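Local structure of uncharacterized protein (2A2L) at residues 89-92 with 93-96. The protein is of unknown function but belongs to the HbpS-like family of haem-degrading proteins, which suggests a possible role in binding or breaking down haem. Sequence-based numbering, arbitrary orientation.
Sequences SLYG and LQLT
The end of Gln94 comes back to Gly92 because its CG sits between the backbone N and the carbonyl carbon (chi1 53°) and the chain is bent at chi2. Together these torsions bring OE1 to Gly92 N at 3.0 Å, a weak hydrogen bond since the N-H points off the acceptor at 133°. The same curl brings Gln94 NE2 within 4.1 Å of Tyr91 CD1, the ring and amide planes standing 82° apart; NE2 itself donates to Val84 O, so both ends of the amide have a partner, which should limit its rotation, though the OE1 bond is weak. The backbone beneath is a type II beta turn from Leu90 to Leu93, closed by the Leu93 N to Leu90 O hydrogen bond, 2.9 Å, with Gly92 at its third position having positive phi. Beside that bond, Leu90 CB and Leu93 CD2 make a loose apolar contact at 4.3 Å. A second turn follows directly: Leu95 N hydrogen-bonds to Gly92 O at 3.1 Å from above the carbonyl plane. Thr96 then hydrogen-bonds to Leu93 O through both its N and OG1, the hydroxyl at 3.1 Å, the two donors on one face of the carbonyl. Tyr91 and Leu95 also pack on their counterparts in neighbouring subunits. Backbone carbonyls of Leu90, Gly92 and Leu93 are thus met by local donors, while the Gln94 amide bridges Gly92, weakly, and Val84 in this loop at a subunit interface.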
loop_
_atom_site.group_PDB
_atom_site.type_symbol
_atom_site.label_atom_id
_atom_site.label_comp_id
_atom_site.label_asym_id
_atom_site.label_seq_id
_atom_site.Cartn_x
_atom_site.Cartn_y
_atom_site.Cartn_z
ATOM N N SER A 89 27.453 -5.851 2.206
ATOM C CA SER A 89 27.223 -4.608 2.953
ATOM C C SER A 89 25.775 -4.087 2.862
ATOM O O SER A 89 25.140 -3.787 3.885
ATOM C CB SER A 89 28.222 -3.521 2.521
ATOM O OG SER A 89 28.219 -3.374 1.102
ATOM N N LEU A 90 25.257 -4.009 1.642
ATOM C CA LEU A 90 23.946 -3.398 1.386
ATOM C C LEU A 90 22.816 -4.424 1.282
ATOM O O LEU A 90 21.780 -4.121 0.718
ATOM C CB LEU A 90 23.990 -2.507 0.125
ATOM C CG LEU A 90 24.812 -1.214 0.213
ATOM C CD1 LEU A 90 25.306 -0.718 -1.120
ATOM C CD2 LEU A 90 24.052 -0.107 0.915
ATOM N N TYR A 91 23.006 -5.622 1.842
ATOM C CA TYR A 91 21.918 -6.611 1.950
ATOM C C TYR A 91 20.678 -5.972 2.557
ATOM O O TYR A 91 20.732 -5.444 3.656
ATOM C CB TYR A 91 22.329 -7.807 2.833
ATOM C CG TYR A 91 21.267 -8.907 2.965
ATOM C CD1 TYR A 91 20.643 -9.455 1.823
ATOM C CD2 TYR A 91 20.904 -9.417 4.219
ATOM C CE1 TYR A 91 19.671 -10.461 1.931
ATOM C CE2 TYR A 91 19.943 -10.461 4.337
ATOM C CZ TYR A 91 19.328 -10.959 3.187
ATOM O OH TYR A 91 18.367 -11.952 3.273
ATOM N N GLY A 92 19.562 -6.031 1.834
ATOM C CA GLY A 92 18.310 -5.416 2.276
ATOM C C GLY A 92 17.986 -4.091 1.598
ATOM O O GLY A 92 16.917 -3.535 1.803
ATOM N N LEU A 93 18.901 -3.591 0.771
ATOM C CA LEU A 93 18.629 -2.439 -0.093
ATOM C C LEU A 93 17.416 -2.627 -0.997
ATOM O O LEU A 93 16.727 -1.651 -1.368
ATOM C CB LEU A 93 19.848 -2.156 -0.950
ATOM C CG LEU A 93 19.816 -0.886 -1.784
ATOM C CD1 LEU A 93 19.493 0.318 -0.914
ATOM C CD2 LEU A 93 21.124 -0.712 -2.497
ATOM N N GLN A 94 17.160 -3.884 -1.343
ATOM C CA GLN A 94 16.126 -4.261 -2.289
ATOM C C GLN A 94 14.719 -4.168 -1.659
ATOM O O GLN A 94 13.693 -4.278 -2.370
ATOM C CB GLN A 94 16.390 -5.685 -2.779
ATOM C CG GLN A 94 16.576 -6.705 -1.645
ATOM C CD GLN A 94 18.030 -6.961 -1.348
ATOM O OE1 GLN A 94 18.785 -6.024 -1.073
ATOM N NE2 GLN A 94 18.449 -8.233 -1.429
ATOM N N LEU A 95 14.688 -3.959 -0.338
ATOM C CA LEU A 95 13.453 -3.850 0.412
ATOM C C LEU A 95 13.028 -2.404 0.620
ATOM O O LEU A 95 11.882 -2.122 0.944
ATOM C CB LEU A 95 13.574 -4.588 1.735
ATOM C CG LEU A 95 13.695 -6.101 1.522
ATOM C CD1 LEU A 95 14.055 -6.776 2.822
ATOM C CD2 LEU A 95 12.382 -6.673 0.985
ATOM N N THR A 96 13.953 -1.485 0.387
ATOM C CA THR A 96 13.668 -0.057 0.559
ATOM C C THR A 96 12.969 0.559 -0.649
ATOM O O THR A 96 12.805 -0.095 -1.675
ATOM C CB THR A 96 14.935 0.729 0.911
ATOM O OG1 THR A 96 15.633 1.087 -0.285
ATOM C CG2 THR A 96 15.816 -0.089 1.811
#